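Local structure of gamma-glutamyl-gamma-aminobutyraldehyde dehydrogenase (Burkholderia cenocepacia, 4LIH) at residues R97-M102 and L214-A218; G467-F473 and D484-H488. The protein probably oxidises aldehydes such as gamma-glutamyl-gamma-aminobutyraldehyde to the corresponding acids, using NAD(P)+ as electron acceptor. All coordinates share one frame; numbering follows the deposited sequence.

Both segments of contact 1 precede those of contact 2 along the chain. Their centres are about 22 Å apart and their nearest atoms about 11 Å. Contact 1 joins helices 88-104 and 206-218. Contact 2 pairs two parts of the loop between strands 457-460 and 494-502. Two helices reach both. Helix 121-142 touches A99 and M102 of contact 1 and M469 and N470 of contact 2. Helix 178-191 brings F186 to W98, and W184 to F473 and K485. Contact 1 lies away from the predicted active-site residue E274, whereas contact 2 borders it and also meets two other subunits.

Contact 1. Residues R97-M102 and L214-A218; sequences RWAALM and LAFEA
W98 of helix 88-104 packs against residues 214-218 of helix 206-218, the helix that connects the parallel strands 195-199 and 225-227. The two segments run at 132° to each other, nearer antiparallel than parallel, with their axes 8.7 Å apart. The W98 indole carries much of the contact. With CG anti to the backbone N (chi1 -178°), the ring swings toward the second helix and lies against A215 and L214. A215 sits over one ring face. Its CA is 3.6 Å from the centroid of the five-membered ring, 20° off the normal, a CH-pi contact. A215 CB lies over the same face toward the rim, 3.5 Å from W98 CE2. M102 CE of the first helix covers the opposite face, also toward the rim. L214 CB comes at the ring edge, in plane. W98 NE1 is close to A215 N, but both are donors. The indole N-H bonds instead to V211 O, one turn earlier in the second helix. F186 stacks on the ring and F225 meets it at an angle, so the indole is wedged into a buried aromatic cluster.

A218 is small, and its CB comes within 3.6 Å of W98 CA. It also touches L101 CD1 at 3.8 Å. The other L101 methyl, CD2, meets E217 OE2 at 3.6 Å and lies over a face of the R97 guanidinium. R97 NH2 and E217 OE2 are 5.1 Å apart, so any attraction between them acts at a distance. R97 NH1 forms its salt bridge with E104 of its own helix. The arrangement is that of a helix packed against the connecting helix of a beta-alpha-beta crossover, here in the Rossmann-like domain of an aldehyde dehydrogenase.

Contact 2. Residues G467-F473 and D484-H488; sequences GDMNFPF and DKSLH
K485 sets its CG beside the backbone N (chi1 -48°), and a bend at chi3 (-65°) carries NZ to the backbone of D468. K485 NZ donates to D468 O at 2.8 Å. The donor stands well above the carbonyl plane and is not on a lone pair. On the way the lysine chain passes obliquely across M469, with K485 CB 3.6 Å from M469 SD. K485 CE also lies 3.2 Å from F471 O. The chain thus runs between the M469 side chain and the carbonyl oxygens of D468 and F471.

D468 to F471 is a type I beta turn, and D468 to N470 is an Asx turn within it. D468 OD1 takes N470 N on its anti lone pair and N470 ND2 on its syn lone pair, which fixes the carboxylate against the turn. The ND2 group also bonds to D144 O of a third subunit.

Next to the turn, F473 and D484 form a single antiparallel bridge, a hydrogen-bonded pair. D484 N donates to F473 O at 2.9 Å, fairly straight and in the carbonyl plane. The return bond from F473 N to D484 O is weak. D484 O also receives a CA-H contact from P472 CA at 3.3 Å. This bridge borders the active site of the aldehyde dehydrogenase fold: the F473 side chain is close to E274, the predicted active-site residue, and to a bound MES molecule, probably from the crystallisation liquor. F473 also meets W184 edge-to-face, and the D484 carboxylate forms a salt bridge with K185.

S486 OG bonds back to K485 O at 2.6 Å and lies 3.5 Å from P472 CB. H488 CD2 approaches P472 CG, while H488 NE2 bonds to E149 of a second subunit.

Contact 1. Residues R97-M102 and L214-A218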
ATOM      1  N   ARG A  97      23.970  10.065  -9.497  1.00 12.10           N
ATOM      2  CA  ARG A  97      25.197  10.497 -10.123  1.00 12.95           C
ATOM      3  C   ARG A  97      25.772   9.424 -11.068  1.00 12.23           C
ATOM      4  O   ARG A  97      26.334   9.730 -12.096  1.00 12.04           O
ATOM      5  CB  ARG A  97      26.232  10.885  -9.066  1.00 14.43           C
ATOM      6  CG  ARG A  97      27.584  11.280  -9.615  1.00 16.45           C
ATOM      7  CD  ARG A  97      27.466  12.525 -10.457  1.00 18.27           C
ATOM      8  NE  ARG A  97      28.729  12.917 -11.077  1.00 20.69           N
ATOM      9  CZ  ARG A  97      28.831  13.503 -12.260  1.00 21.55           C
ATOM     10  NH1 ARG A  97      27.758  13.749 -12.982  1.00 22.78           N
ATOM     11  NH2 ARG A  97      30.028  13.803 -12.741  1.00 23.70           N
ATOM     12  N   TRP A  98      25.621   8.159 -10.710  1.00 11.45           N
ATOM     13  CA  TRP A  98      26.159   7.070 -11.530  1.00 11.15           C
ATOM     14  C   TRP A  98      25.400   6.989 -12.845  1.00 11.05           C
ATOM     15  O   TRP A  98      25.999   6.931 -13.929  1.00 11.08           O
ATOM     16  CB  TRP A  98      26.052   5.767 -10.749  1.00 10.92           C
ATOM     17  CG  TRP A  98      26.597   4.556 -11.393  1.00 10.85           C
ATOM     18  CD1 TRP A  98      27.582   4.465 -12.322  1.00 10.95           C
ATOM     19  CD2 TRP A  98      26.235   3.226 -11.049  1.00 10.78           C
ATOM     20  NE1 TRP A  98      27.853   3.137 -12.588  1.00 10.98           N
ATOM     21  CE2 TRP A  98      26.994   2.361 -11.851  1.00 10.79           C
ATOM     22  CE3 TRP A  98      25.291   2.689 -10.173  1.00 10.77           C
ATOM     23  CZ2 TRP A  98      26.894   0.982 -11.754  1.00 10.71           C
ATOM     24  CZ3 TRP A  98      25.175   1.312 -10.104  1.00 10.59           C
ATOM     25  CH2 TRP A  98      25.985   0.483 -10.872  1.00 10.57           C
ATOM     26  N   ALA A  99      24.080   7.070 -12.748  1.00 10.80           N
ATOM     27  CA  ALA A  99      23.236   7.094 -13.905  1.00 10.72           C
ATOM     28  C   ALA A  99      23.523   8.288 -14.801  1.00 10.84           C
ATOM     29  O   ALA A  99      23.591   8.126 -16.026  1.00 10.98           O
ATOM     30  CB  ALA A  99      21.777   7.121 -13.493  1.00 10.66           C
ATOM     31  N   ALA A 100      23.670   9.460 -14.207  1.00 10.83           N
ATOM     32  CA  ALA A 100      24.110  10.666 -14.966  1.00 11.13           C
ATOM     33  C   ALA A 100      25.410  10.401 -15.731  1.00 11.41           C
ATOM     34  O   ALA A 100      25.554  10.792 -16.897  1.00 11.42           O
ATOM     35  CB  ALA A 100      24.276  11.857 -14.048  1.00 11.25           C
ATOM     36  N   LEU A 101      26.365   9.756 -15.061  1.00 11.52           N
ATOM     37  CA  LEU A 101      27.604   9.373 -15.720  1.00 11.87           C
ATOM     38  C   LEU A 101      27.360   8.412 -16.871  1.00 11.68           C
ATOM     39  O   LEU A 101      27.931   8.587 -17.961  1.00 11.78           O
ATOM     40  CB  LEU A 101      28.621   8.799 -14.742  1.00 12.00           C
ATOM     41  CG  LEU A 101      29.306   9.826 -13.828  1.00 12.40           C
ATOM     42  CD1 LEU A 101      29.991   9.110 -12.690  1.00 12.40           C
ATOM     43  CD2 LEU A 101      30.318  10.678 -14.565  1.00 12.69           C
ATOM     44  N   MET A 102      26.515   7.405 -16.671  1.00 11.71           N
ATOM     45  CA  MET A 102      26.211   6.498 -17.768  1.00 11.63           C
ATOM     46  C   MET A 102      25.713   7.311 -18.960  1.00 11.96           C
ATOM     47  O   MET A 102      26.120   7.068 -20.095  1.00 12.12           O
ATOM     48  CB  MET A 102      25.148   5.477 -17.410  1.00 11.52           C
ATOM     49  CG  MET A 102      25.559   4.493 -16.348  1.00 11.57           C
ATOM     50  SD  MET A 102      24.235   3.265 -16.082  1.00 11.44           S
ATOM     51  CE  MET A 102      24.830   2.695 -14.528  1.00 11.53           C
ATOM     52  N   LEU A 214      32.736   3.683 -13.618  1.00 11.68           N
ATOM     53  CA  LEU A 214      31.836   4.827 -13.422  1.00 11.73           C
ATOM     54  C   LEU A 214      31.171   4.782 -12.056  1.00 11.79           C
ATOM     55  O   LEU A 214      31.016   5.802 -11.431  1.00 11.67           O
ATOM     56  CB  LEU A 214      30.799   4.906 -14.527  1.00 11.67           C
ATOM     57  CG  LEU A 214      31.365   5.073 -15.932  1.00 11.78           C
ATOM     58  CD1 LEU A 214      30.192   5.006 -16.892  1.00 11.73           C
ATOM     59  CD2 LEU A 214      32.205   6.355 -16.124  1.00 12.15           C
ATOM     60  N   ALA A 215      30.873   3.590 -11.559  1.00 11.90           N
ATOM     61  CA  ALA A 215      30.261   3.443 -10.233  1.00 12.14           C
ATOM     62  C   ALA A 215      31.166   4.001  -9.138  1.00 12.94           C
ATOM     63  O   ALA A 215      30.724   4.770  -8.280  1.00 13.29           O
ATOM     64  CB  ALA A 215      29.949   1.973  -9.953  1.00 11.75           C
ATOM     65  N   PHE A 216      32.419   3.598  -9.165  1.00 13.60           N
ATOM     66  CA  PHE A 216      33.403   4.098  -8.223  1.00 14.82           C
ATOM     67  C   PHE A 216      33.614   5.613  -8.392  1.00 14.88           C
ATOM     68  O   PHE A 216      33.700   6.334  -7.406  1.00 14.85           O
ATOM     69  CB  PHE A 216      34.739   3.338  -8.369  1.00 15.34           C
ATOM     70  CG  PHE A 216      35.758   3.698  -7.308  1.00 16.10           C
ATOM     71  CD1 PHE A 216      35.586   3.286  -5.987  1.00 16.82           C
ATOM     72  CD2 PHE A 216      36.870   4.460  -7.616  1.00 16.83           C
ATOM     73  CE1 PHE A 216      36.515   3.605  -4.994  1.00 16.70           C
ATOM     74  CE2 PHE A 216      37.789   4.821  -6.610  1.00 17.14           C
ATOM     75  CZ  PHE A 216      37.600   4.387  -5.305  1.00 17.27           C
ATOM     76  N   GLU A 217      33.662   6.086  -9.631  1.00 15.33           N
ATOM     77  CA  GLU A 217      33.760   7.521  -9.912  1.00 15.99           C
ATOM     78  C   GLU A 217      32.589   8.315  -9.279  1.00 15.64           C
ATOM     79  O   GLU A 217      32.753   9.442  -8.826  1.00 15.20           O
ATOM     80  CB  GLU A 217      33.766   7.739 -11.429  1.00 16.60           C
ATOM     81  CG  GLU A 217      34.074   9.165 -11.834  1.00 17.83           C
ATOM     82  CD  GLU A 217      34.034   9.370 -13.336  1.00 18.10           C
ATOM     83  OE1 GLU A 217      34.307   8.421 -14.061  1.00 18.29           O
ATOM     84  OE2 GLU A 217      33.815  10.513 -13.784  1.00 19.58           O
ATOM     85  N   ALA A 218      31.409   7.707  -9.255  1.00 14.83           N
ATOM     86  CA  ALA A 218      30.208   8.368  -8.736  1.00 14.39           C
ATOM     87  C   ALA A 218      30.116   8.365  -7.225  1.00 14.16           C
ATOM     88  O   ALA A 218      29.234   9.045  -6.669  1.00 14.22           O
ATOM     89  CB  ALA A 218      28.969   7.692  -9.310  1.00 14.58           C
TER

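Contact 2. Residues G467-F473 and D484-H488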
ATOM      1  N   GLY A 467       9.136   0.396 -21.811  1.00 10.29           N
ATOM      2  CA  GLY A 467      10.144  -0.098 -20.872  1.00 10.21           C
ATOM      3  C   GLY A 467       9.873   0.288 -19.437  1.00  9.97           C
ATOM      4  O   GLY A 467      10.816   0.360 -18.638  1.00 10.19           O
ATOM      5  N   ASP A 468       8.595   0.478 -19.093  1.00  9.69           N
ATOM      6  CA  ASP A 468       8.253   1.132 -17.868  1.00  9.43           C
ATOM      7  C   ASP A 468       8.679   0.276 -16.676  1.00  9.02           C
ATOM      8  O   ASP A 468       8.422  -0.939 -16.618  1.00  8.73           O
ATOM      9  CB  ASP A 468       6.762   1.422 -17.843  1.00  9.57           C
ATOM     10  CG  ASP A 468       6.402   2.505 -16.867  1.00  9.75           C
ATOM     11  OD1 ASP A 468       6.418   2.270 -15.644  1.00  9.61           O
ATOM     12  OD2 ASP A 468       6.127   3.611 -17.334  1.00 10.01           O
ATOM     13  N   MET A 469       9.339   0.920 -15.729  1.00  8.71           N
ATOM     14  CA  MET A 469       9.814   0.263 -14.509  1.00  8.58           C
ATOM     15  C   MET A 469       8.705  -0.110 -13.553  1.00  8.34           C
ATOM     16  O   MET A 469       8.933  -0.874 -12.599  1.00  8.30           O
ATOM     17  CB  MET A 469      10.881   1.231 -13.834  1.00  8.78           C
ATOM     18  CG  MET A 469      12.007   0.583 -13.023  1.00  8.97           C
ATOM     19  SD  MET A 469      12.831  -0.790 -13.853  1.00  9.19           S
ATOM     20  CE  MET A 469      13.185  -0.218 -15.464  1.00  9.17           C
ATOM     21  N   ASN A 470       7.489   0.380 -13.746  1.00  8.18           N
ATOM     22  CA  ASN A 470       6.370  -0.043 -12.874  1.00  8.06           C
ATOM     23  C   ASN A 470       5.836  -1.470 -13.071  1.00  8.05           C
ATOM     24  O   ASN A 470       5.017  -1.966 -12.263  1.00  8.22           O
ATOM     25  CB  ASN A 470       5.219   0.949 -12.966  1.00  8.10           C
ATOM     26  CG  ASN A 470       5.517   2.246 -12.217  1.00  8.05           C
ATOM     27  OD1 ASN A 470       5.307   2.332 -11.010  1.00  8.09           O
ATOM     28  ND2 ASN A 470       5.872   3.275 -12.953  1.00  8.08           N
ATOM     29  N   PHE A 471       6.277  -2.158 -14.127  1.00  7.91           N
ATOM     30  CA  PHE A 471       5.652  -3.442 -14.445  1.00  7.79           C
ATOM     31  C   PHE A 471       6.603  -4.582 -14.095  1.00  7.68           C
ATOM     32  O   PHE A 471       7.533  -4.813 -14.848  1.00  7.48           O
ATOM     33  CB  PHE A 471       5.310  -3.471 -15.947  1.00  7.82           C
ATOM     34  CG  PHE A 471       4.262  -2.482 -16.363  1.00  7.90           C
ATOM     35  CD1 PHE A 471       3.013  -2.500 -15.799  1.00  7.89           C
ATOM     36  CD2 PHE A 471       4.564  -1.495 -17.315  1.00  8.00           C
ATOM     37  CE1 PHE A 471       2.050  -1.593 -16.204  1.00  8.06           C
ATOM     38  CE2 PHE A 471       3.607  -0.604 -17.727  1.00  8.14           C
ATOM     39  CZ  PHE A 471       2.333  -0.658 -17.192  1.00  8.13           C
ATOM     40  N   PRO A 472       6.352  -5.314 -12.970  1.00  7.70           N
ATOM     41  CA  PRO A 472       7.209  -6.486 -12.705  1.00  7.72           C
ATOM     42  C   PRO A 472       7.189  -7.437 -13.892  1.00  8.02           C
ATOM     43  O   PRO A 472       6.193  -7.490 -14.580  1.00  7.81           O
ATOM     44  CB  PRO A 472       6.541  -7.138 -11.492  1.00  7.66           C
ATOM     45  CG  PRO A 472       5.106  -6.663 -11.507  1.00  7.64           C
ATOM     46  CD  PRO A 472       5.147  -5.300 -12.090  1.00  7.65           C
ATOM     47  N   PHE A 473       8.297  -8.144 -14.090  1.00  8.36           N
ATOM     48  CA  PHE A 473       8.642  -8.857 -15.295  1.00  8.99           C
ATOM     49  C   PHE A 473       9.311 -10.172 -14.873  1.00  8.89           C
ATOM     50  O   PHE A 473      10.261 -10.170 -14.107  1.00  9.03           O
ATOM     51  CB  PHE A 473       9.605  -7.975 -16.107  1.00  9.64           C
ATOM     52  CG  PHE A 473      10.168  -8.630 -17.306  1.00 10.21           C
ATOM     53  CD1 PHE A 473      11.104  -9.633 -17.181  1.00 10.62           C
ATOM     54  CD2 PHE A 473       9.692  -8.298 -18.546  1.00 11.12           C
ATOM     55  CE1 PHE A 473      11.604 -10.269 -18.296  1.00 11.11           C
ATOM     56  CE2 PHE A 473      10.191  -8.936 -19.689  1.00 11.53           C
ATOM     57  CZ  PHE A 473      11.151  -9.908 -19.555  1.00 11.40           C
ATOM     58  N   ASP A 484      11.831  -8.913 -12.029  1.00  7.65           N
ATOM     59  CA  ASP A 484      12.604  -7.725 -12.271  1.00  7.66           C
ATOM     60  C   ASP A 484      11.715  -6.519 -12.587  1.00  7.74           C
ATOM     61  O   ASP A 484      10.528  -6.685 -12.953  1.00  7.76           O
ATOM     62  CB  ASP A 484      13.605  -8.002 -13.406  1.00  7.74           C
ATOM     63  CG  ASP A 484      14.803  -8.901 -12.987  1.00  7.77           C
ATOM     64  OD1 ASP A 484      15.023  -9.258 -11.809  1.00  7.63           O
ATOM     65  OD2 ASP A 484      15.581  -9.274 -13.914  1.00  7.90           O
ATOM     66  N   LYS A 485      12.280  -5.302 -12.403  1.00  7.68           N
ATOM     67  CA  LYS A 485      11.521  -4.061 -12.469  1.00  7.67           C
ATOM     68  C   LYS A 485      10.449  -3.983 -11.342  1.00  7.70           C
ATOM     69  O   LYS A 485      10.086  -5.011 -10.731  1.00  7.75           O
ATOM     70  CB  LYS A 485      10.869  -3.854 -13.853  1.00  7.65           C
ATOM     71  CG  LYS A 485      11.785  -4.071 -15.065  1.00  7.60           C
ATOM     72  CD  LYS A 485      11.248  -3.381 -16.331  1.00  7.58           C
ATOM     73  CE  LYS A 485       9.938  -3.952 -16.817  1.00  7.55           C
ATOM     74  NZ  LYS A 485       9.448  -3.187 -17.978  1.00  7.58           N
ATOM     75  N   SER A 486       9.971  -2.774 -11.078  1.00  7.73           N
ATOM     76  CA  SER A 486       8.927  -2.446 -10.113  1.00  7.74           C
ATOM     77  C   SER A 486       9.473  -2.606  -8.726  1.00  7.85           C
ATOM     78  O   SER A 486      10.579  -3.145  -8.541  1.00  7.88           O
ATOM     79  CB  SER A 486       7.700  -3.350 -10.264  1.00  7.65           C
ATOM     80  OG  SER A 486       7.848  -4.572  -9.576  1.00  7.49           O
ATOM     81  N   LEU A 487       8.697  -2.151  -7.757  1.00  8.09           N
ATOM     82  CA  LEU A 487       9.100  -2.238  -6.351  1.00  8.29           C
ATOM     83  C   LEU A 487       9.243  -3.682  -5.916  1.00  8.42           C
ATOM     84  O   LEU A 487      10.021  -3.969  -5.020  1.00  8.42           O
ATOM     85  CB  LEU A 487       8.125  -1.523  -5.425  1.00  8.33           C
ATOM     86  CG  LEU A 487       8.060  -0.011  -5.639  1.00  8.41           C
ATOM     87  CD1 LEU A 487       6.923   0.500  -4.761  1.00  8.49           C
ATOM     88  CD2 LEU A 487       9.357   0.634  -5.267  1.00  8.46           C
ATOM     89  N   HIS A 488       8.517  -4.572  -6.594  1.00  8.71           N
ATOM     90  CA  HIS A 488       8.545  -6.013  -6.334  1.00  9.01           C
ATOM     91  C   HIS A 488       9.923  -6.610  -6.593  1.00  9.13           C
ATOM     92  O   HIS A 488      10.230  -7.632  -6.062  1.00  9.12           O
ATOM     93  CB  HIS A 488       7.523  -6.736  -7.226  1.00  9.25           C
ATOM     94  CG  HIS A 488       6.116  -6.340  -6.923  1.00  9.51           C
ATOM     95  ND1 HIS A 488       5.480  -6.718  -5.769  1.00  9.82           N
ATOM     96  CD2 HIS A 488       5.275  -5.491  -7.551  1.00  9.73           C
ATOM     97  CE1 HIS A 488       4.285  -6.152  -5.721  1.00  9.84           C
ATOM     98  NE2 HIS A 488       4.149  -5.383  -6.779  1.00  9.77           N
TER